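PDB 3OT1: 4-methyl-5(B-hydroxyethyl)-thiazole monophosphate biosynthesis enzyme from Vibrio cholerae O1 biovar El Tor, which is of unknown function but belongs to the DJ-1/PfpI family and is probably related to enzymes of thiazole monophosphate synthesis. Local coordinates for residues A[103-115]-A[156-169]. Sequence-based numbering, arbitrary orientation. Where two conformers were deposited one is given.
Sequences QGKLVAAICATPA and HLLTSQGPGTALEF
Val107 N gives a hydrogen bond to His156 O (3.1 Å), the first of five backbone bonds that join strands 106-110 and 157-160 in parallel. The ladder alternates through Leu158 and Ala109, whose N atoms donate to Val107 O and Leu158 O, then Ser160 N to Ala109 O. It ends where Cys111 N reaches Ser160 O (3.0 Å), just as the first strand gives way to a type II' turn.

Apolar packing dominates the face carrying Ala108, Ile110 and Leu158. With CG anti to its backbone N (chi1 167°), Phe169 of helix 166-178 turns its ring edge-on to the strand backbone, Ala109 N near its plane. Ile110 CB sits over one face, 4.2 Å from the ring centroid, a CH-pi contact, while Phe169 CZ meets Ala108 CB at 3.5 Å. The extended Ile110 chain carries CD1 on to Ala166 CB (3.9 Å). On the other face, Pro114 CG rests against Thr159 CG2 (3.8 Å).

Among polar groups, Gly104 O packs over the centre of the His156 ring, 3.5 Å above its plane. Thr165 OG1 donates to Ser160 OG (2.7 Å) and accepts from Gly162 N; Ser160 OG also bonds Arg148 O.

Cys111, with positive phi (65°) in the tight turn after strand 106-110 and touching Glu24, is consistent with the nucleophile elbow of the DJ-1/PfpI fold.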
ATOM      1  N   GLN A 103     -22.168  -2.330 -19.233  1.00  6.41           N
ATOM      2  CA  GLN A 103     -22.327  -3.761 -18.985  1.00  6.91           C
ATOM      3  C   GLN A 103     -22.801  -4.070 -17.569  1.00  7.18           C
ATOM      4  O   GLN A 103     -22.896  -5.229 -17.187  1.00  9.25           O
ATOM      5  CB  GLN A 103     -21.031  -4.489 -19.294  1.00  7.10           C
ATOM      6  CG  GLN A 103     -20.723  -4.448 -20.758  1.00  7.93           C
ATOM      7  CD  GLN A 103     -19.427  -5.102 -21.141  1.00 10.11           C
ATOM      8  OE1 GLN A 103     -18.814  -5.833 -20.365  1.00 12.13           O
ATOM      9  NE2 GLN A 103     -18.985  -4.833 -22.358  1.00 16.24           N
ATOM     10  N   GLY A 104     -23.109  -3.030 -16.798  1.00  7.32           N
ATOM     11  CA  GLY A 104     -23.619  -3.178 -15.452  1.00  8.04           C
ATOM     12  C   GLY A 104     -22.588  -3.581 -14.422  1.00  8.01           C
ATOM     13  O   GLY A 104     -22.944  -4.030 -13.337  1.00  9.90           O
ATOM     14  N   LYS A 105     -21.315  -3.402 -14.748  1.00  6.70           N
ATOM     15  CA  LYS A 105     -20.225  -3.857 -13.888  1.00  6.84           C
ATOM     16  C   LYS A 105     -19.756  -2.788 -12.944  1.00  6.75           C
ATOM     17  O   LYS A 105     -19.756  -1.616 -13.288  1.00  7.39           O
ATOM     18  CB  LYS A 105     -19.074  -4.312 -14.760  1.00  6.96           C
ATOM     19  CG  LYS A 105     -19.418  -5.590 -15.555  1.00  7.67           C
ATOM     20  CD  LYS A 105     -18.408  -5.925 -16.633  1.00  7.87           C
ATOM     21  CE  LYS A 105     -18.780  -7.259 -17.268  1.00  8.69           C
ATOM     22  NZ  LYS A 105     -17.903  -7.581 -18.418  1.00 10.31           N
ATOM     23  N   LEU A 106     -19.304  -3.218 -11.768  1.00  6.40           N
ATOM     24  CA  LEU A 106     -18.703  -2.317 -10.814  1.00  6.59           C
ATOM     25  C   LEU A 106     -17.519  -1.564 -11.403  1.00  5.76           C
ATOM     26  O   LEU A 106     -16.580  -2.155 -11.929  1.00  6.26           O
ATOM     27  CB  LEU A 106     -18.240  -3.125  -9.612  1.00  6.53           C
ATOM     28  CG  LEU A 106     -17.647  -2.330  -8.448  1.00  7.47           C
ATOM     29  CD1 LEU A 106     -18.683  -1.376  -7.817  1.00  9.35           C
ATOM     30  CD2 LEU A 106     -17.065  -3.299  -7.392  1.00 10.29           C
ATOM     31  N   VAL A 107     -17.577  -0.241 -11.243  1.00  5.19           N
ATOM     32  CA  VAL A 107     -16.448   0.647 -11.463  1.00  5.65           C
ATOM     33  C   VAL A 107     -16.113   1.254 -10.108  1.00  5.29           C
ATOM     34  O   VAL A 107     -16.994   1.748  -9.401  1.00  5.53           O
ATOM     35  CB  VAL A 107     -16.754   1.704 -12.518  1.00  5.72           C
ATOM     36  CG1 VAL A 107     -15.588   2.699 -12.604  1.00  7.42           C
ATOM     37  CG2 VAL A 107     -17.041   1.031 -13.871  1.00  6.56           C
ATOM     38  N   ALA A 108     -14.826   1.184  -9.764  1.00  5.34           N
ATOM     39  CA  ALA A 108     -14.337   1.643  -8.468  1.00  5.23           C
ATOM     40  C   ALA A 108     -13.203   2.621  -8.711  1.00  5.41           C
ATOM     41  O   ALA A 108     -12.366   2.363  -9.558  1.00  6.53           O
ATOM     42  CB  ALA A 108     -13.850   0.435  -7.661  1.00  6.67           C
ATOM     43  N   ALA A 109     -13.166   3.723  -7.988  1.00  5.18           N
ATOM     44  CA  ALA A 109     -12.106   4.703  -8.158  1.00  5.23           C
ATOM     45  C   ALA A 109     -11.804   5.422  -6.863  1.00  5.27           C
ATOM     46  O   ALA A 109     -12.680   5.632  -6.035  1.00  5.56           O
ATOM     47  CB  ALA A 109     -12.486   5.723  -9.237  1.00  6.59           C
ATOM     48  N   ILE A 110     -10.550   5.840  -6.703  1.00  5.01           N
ATOM     49  CA  ILE A 110     -10.096   6.430  -5.464  1.00  4.85           C
ATOM     50  C   ILE A 110      -9.325   7.714  -5.715  1.00  5.17           C
ATOM     51  O   ILE A 110      -8.738   7.915  -6.775  1.00  5.90           O
ATOM     52  CB  ILE A 110      -9.265   5.383  -4.663  1.00  5.09           C
ATOM     53  CG1 ILE A 110      -8.916   5.828  -3.235  1.00  5.73           C
ATOM     54  CG2 ILE A 110      -8.039   4.934  -5.441  1.00  5.72           C
ATOM     55  CD1 ILE A 110      -8.470   4.681  -2.353  1.00  6.28           C
ATOM     56  N   CYS A 111      -9.276   8.532  -4.661  1.00  5.85           N
ATOM     57  CA  CYS A 111      -8.387   9.675  -4.593  1.00  6.43           C
ATOM     58  C   CYS A 111      -8.716  10.749  -5.643  1.00  6.45           C
ATOM     59  O   CYS A 111      -9.845  11.220  -5.684  1.00  6.75           O
ATOM     60  CB  CYS A 111      -6.956   9.096  -4.679  1.00  7.43           C
ATOM     61  SG  CYS A 111      -5.542  10.144  -4.566  1.00  9.23           S
ATOM     62  N   ALA A 112      -7.756  11.162  -6.463  1.00  6.49           N
ATOM     63  CA  ALA A 112      -8.002  12.221  -7.434  1.00  7.57           C
ATOM     64  C   ALA A 112      -8.929  11.795  -8.567  1.00  6.49           C
ATOM     65  O   ALA A 112      -9.491  12.638  -9.260  1.00  7.26           O
ATOM     66  CB  ALA A 112      -6.671  12.746  -8.014  1.00  8.46           C
ATOM     67  N   THR A 113      -9.032  10.499  -8.824  1.00  5.71           N
ATOM     68  CA  THR A 113      -9.672  10.039 -10.038  1.00  5.94           C
ATOM     69  C   THR A 113     -11.146  10.415 -10.179  1.00  6.02           C
ATOM     70  O   THR A 113     -11.545  10.827 -11.244  1.00  6.32           O
ATOM     71  CB  THR A 113      -9.371   8.545 -10.226  1.00  6.14           C
ATOM     72  OG1 THR A 113      -7.966   8.440 -10.478  1.00  6.64           O
ATOM     73  CG2 THR A 113     -10.156   7.952 -11.360  1.00  7.15           C
ATOM     74  N   PRO A 114     -11.959  10.282  -9.121  1.00  5.98           N
ATOM     75  CA  PRO A 114     -13.377  10.677  -9.321  1.00  6.41           C
ATOM     76  C   PRO A 114     -13.496  12.159  -9.698  1.00  7.40           C
ATOM     77  O   PRO A 114     -14.418  12.518 -10.433  1.00  9.17           O
ATOM     78  CB  PRO A 114     -14.027  10.366  -7.969  1.00  6.47           C
ATOM     79  CG  PRO A 114     -13.176   9.221  -7.415  1.00  6.36           C
ATOM     80  CD  PRO A 114     -11.768   9.618  -7.830  1.00  5.98           C
ATOM     81  N   ALA A 115     -12.612  13.011  -9.185  1.00  6.95           N
ATOM     82  CA  ALA A 115     -12.619  14.447  -9.508  1.00  7.78           C
ATOM     83  C   ALA A 115     -12.054  14.730 -10.899  1.00  8.12           C
ATOM     84  O   ALA A 115     -12.708  15.369 -11.734  1.00 10.70           O
ATOM     85  CB  ALA A 115     -11.850  15.213  -8.447  1.00  9.11           C
ATOM     86  N   HIS A 156     -23.689   1.393 -10.019  1.00  8.53           N
ATOM     87  CA  HIS A 156     -22.652   0.405  -9.696  1.00  8.17           C
ATOM     88  C   HIS A 156     -21.297   1.081  -9.523  1.00  7.12           C
ATOM     89  O   HIS A 156     -20.327   0.714 -10.198  1.00  7.35           O
ATOM     90  CB  HIS A 156     -22.551  -0.655 -10.799  1.00  9.37           C
ATOM     91  CG  HIS A 156     -23.853  -1.281 -11.153  1.00 13.36           C
ATOM     92  ND1 HIS A 156     -24.542  -0.968 -12.303  1.00 15.77           N
ATOM     93  CD2 HIS A 156     -24.612  -2.178 -10.486  1.00 16.29           C
ATOM     94  CE1 HIS A 156     -25.667  -1.664 -12.338  1.00 16.89           C
ATOM     95  NE2 HIS A 156     -25.733  -2.406 -11.248  1.00 18.53           N
ATOM     96  N   LEU A 157     -21.238   2.090  -8.654  1.00  6.43           N
ATOM     97  CA  LEU A 157     -20.049   2.932  -8.525  1.00  6.33           C
ATOM     98  C   LEU A 157     -19.540   2.962  -7.087  1.00  6.10           C
ATOM     99  O   LEU A 157     -20.268   3.278  -6.151  1.00  8.85           O
ATOM    100  CB  LEU A 157     -20.372   4.371  -8.964  1.00  7.17           C
ATOM    101  CG  LEU A 157     -19.204   5.344  -8.848  1.00  7.44           C
ATOM    102  CD1 LEU A 157     -18.108   5.006  -9.851  1.00  8.96           C
ATOM    103  CD2 LEU A 157     -19.673   6.794  -8.985  1.00  9.79           C
ATOM    104  N   LEU A 158     -18.261   2.643  -6.909  1.00  5.31           N
ATOM    105  CA  LEU A 158     -17.629   2.688  -5.596  1.00  5.15           C
ATOM    106  C   LEU A 158     -16.518   3.728  -5.645  1.00  4.69           C
ATOM    107  O   LEU A 158     -15.648   3.641  -6.521  1.00  5.48           O
ATOM    108  CB  LEU A 158     -17.030   1.326  -5.261  1.00  5.17           C
ATOM    109  CG  LEU A 158     -16.403   1.205  -3.863  1.00  5.61           C
ATOM    110  CD1 LEU A 158     -17.498   1.253  -2.773  1.00  7.04           C
ATOM    111  CD2 LEU A 158     -15.569  -0.073  -3.774  1.00  7.33           C
ATOM    112  N   THR A 159     -16.531   4.687  -4.729  1.00  4.51           N
ATOM    113  CA  THR A 159     -15.459   5.644  -4.668  1.00  4.91           C
ATOM    114  C   THR A 159     -14.887   5.757  -3.259  1.00  4.74           C
ATOM    115  O   THR A 159     -15.504   5.364  -2.274  1.00  5.42           O
ATOM    116  CB  THR A 159     -15.901   7.032  -5.189  1.00  5.19           C
ATOM    117  OG1 THR A 159     -17.052   7.471  -4.465  1.00  6.06           O
ATOM    118  CG2 THR A 159     -16.150   6.995  -6.675  1.00  5.91           C
ATOM    119  N   SER A 160     -13.662   6.281  -3.184  1.00  5.10           N
ATOM    120  CA  SER A 160     -12.995   6.416  -1.907  1.00  5.04           C
ATOM    121  C   SER A 160     -11.970   7.548  -1.983  1.00  5.09           C
ATOM    122  O   SER A 160     -11.742   8.116  -3.034  1.00  5.48           O
ATOM    123  CB  SER A 160     -12.383   5.081  -1.505  1.00  4.97           C
ATOM    124  OG  SER A 160     -11.886   5.033  -0.187  1.00  5.57           O
ATOM    125  N   GLN A 161     -11.370   7.896  -0.857  1.00  5.45           N
ATOM    126  CA  GLN A 161     -10.679   9.175  -0.700  1.00  6.04           C
ATOM    127  C   GLN A 161      -9.166   9.219  -0.893  1.00  5.78           C
ATOM    128  O   GLN A 161      -8.684  10.185  -1.450  1.00  6.54           O
ATOM    129  CB  GLN A 161     -11.011   9.763   0.673  1.00  5.89           C
ATOM    130  CG  GLN A 161     -12.502  10.075   0.855  1.00  7.09           C
ATOM    131  CD  GLN A 161     -12.754  10.971   2.029  1.00  9.20           C
ATOM    132  OE1 GLN A 161     -11.830  11.576   2.590  1.00 11.54           O
ATOM    133  NE2 GLN A 161     -14.019  11.124   2.382  1.00 10.80           N
ATOM    134  N   GLY A 162      -8.387   8.263  -0.415  1.00  5.90           N
ATOM    135  CA  GLY A 162      -6.946   8.475  -0.451  1.00  6.39           C
ATOM    136  C   GLY A 162      -6.159   7.280   0.003  1.00  6.17           C
ATOM    137  O   GLY A 162      -6.691   6.194   0.252  1.00  5.86           O
ATOM    138  N   PRO A 163      -4.850   7.470   0.149  1.00  6.23           N
ATOM    139  CA  PRO A 163      -3.981   6.376   0.534  1.00  6.37           C
ATOM    140  C   PRO A 163      -4.480   5.655   1.791  1.00  6.02           C
ATOM    141  O   PRO A 163      -4.460   4.431   1.859  1.00  6.17           O
ATOM    142  CB  PRO A 163      -2.627   7.076   0.745  1.00  7.39           C
ATOM    143  CG  PRO A 163      -2.648   8.210  -0.211  1.00  7.63           C
ATOM    144  CD  PRO A 163      -4.077   8.696  -0.161  1.00  6.74           C
ATOM    145  N   GLY A 164      -4.905   6.426   2.783  1.00  5.43           N
ATOM    146  CA  GLY A 164      -5.345   5.888   4.053  1.00  6.03           C
ATOM    147  C   GLY A 164      -6.711   5.247   4.053  1.00  5.33           C
ATOM    148  O   GLY A 164      -7.107   4.666   5.066  1.00  5.91           O
ATOM    149  N   THR A 165      -7.438   5.327   2.931  1.00  5.45           N
ATOM    150  CA  THR A 165      -8.702   4.603   2.763  1.00  4.88           C
ATOM    151  C   THR A 165      -8.600   3.463   1.760  1.00  4.73           C
ATOM    152  O   THR A 165      -9.598   2.794   1.498  1.00  5.20           O
ATOM    153  CB  THR A 165      -9.871   5.553   2.355  1.00  5.36           C
ATOM    154  OG1 THR A 165      -9.659   6.009   1.020  1.00  5.33           O
ATOM    155  CG2 THR A 165     -10.029   6.727   3.332  1.00  6.71           C
ATOM    156  N   ALA A 166      -7.423   3.213   1.200  1.00  4.63           N
ATOM    157  CA  ALA A 166      -7.302   2.285   0.103  1.00  5.16           C
ATOM    158  C   ALA A 166      -7.619   0.841   0.522  1.00  4.52           C
ATOM    159  O   ALA A 166      -8.222   0.098  -0.235  1.00  4.86           O
ATOM    160  CB  ALA A 166      -5.933   2.385  -0.570  1.00  5.97           C
ATOM    161  N   LEU A 167      -7.156   0.436   1.707  1.00  5.32           N
ATOM    162  CA  LEU A 167      -7.464  -0.894   2.194  0.60  5.73           C
ATOM    163  C   LEU A 167      -8.980  -1.065   2.416  1.00  4.61           C
ATOM    164  O   LEU A 167      -9.585  -2.062   2.010  1.00  4.97           O
ATOM    165  CB  LEU A 167      -6.666  -1.129   3.454  0.60  6.69           C
ATOM    166  CG  LEU A 167      -6.747  -2.496   4.077  0.60  8.76           C
ATOM    167  CD1 LEU A 167      -6.578  -3.576   3.044  0.60  9.40           C
ATOM    168  CD2 LEU A 167      -5.699  -2.622   5.192  0.60 10.13           C
ATOM    169  N   GLU A 168      -9.603  -0.073   3.055  1.00  5.18           N
ATOM    170  CA  GLU A 168     -11.047  -0.078   3.261  1.00  5.00           C
ATOM    171  C   GLU A 168     -11.782  -0.182   1.930  1.00  4.49           C
ATOM    172  O   GLU A 168     -12.749  -0.927   1.805  1.00  5.37           O
ATOM    173  CB  GLU A 168     -11.473   1.209   3.974  1.00  5.53           C
ATOM    174  CG  GLU A 168     -11.002   1.297   5.402  1.00  6.09           C
ATOM    175  CD  GLU A 168     -10.922   2.735   5.869  1.00  6.62           C
ATOM    176  OE1 GLU A 168     -11.972   3.315   6.163  1.00  8.75           O
ATOM    177  OE2 GLU A 168      -9.811   3.298   5.915  1.00  7.83           O
ATOM    178  N   PHE A 169     -11.320   0.548   0.936  1.00  4.60           N
ATOM    179  CA  PHE A 169     -11.896   0.558  -0.411  1.00  4.85           C
ATOM    180  C   PHE A 169     -11.775  -0.809  -1.073  1.00  4.73           C
ATOM    181  O   PHE A 169     -12.755  -1.326  -1.638  1.00  4.77           O
ATOM    182  CB  PHE A 169     -11.153   1.651  -1.189  1.00  5.35           C
ATOM    183  CG  PHE A 169     -11.332   1.665  -2.688  1.00  4.92           C
ATOM    184  CD1 PHE A 169     -12.494   2.131  -3.277  1.00  5.18           C
ATOM    185  CD2 PHE A 169     -10.274   1.353  -3.514  1.00  5.23           C
ATOM    186  CE1 PHE A 169     -12.580   2.266  -4.628  1.00  5.77           C
ATOM    187  CE2 PHE A 169     -10.372   1.461  -4.879  1.00  6.37           C
ATOM    188  CZ  PHE A 169     -11.537   1.912  -5.436  1.00  6.01           C
TER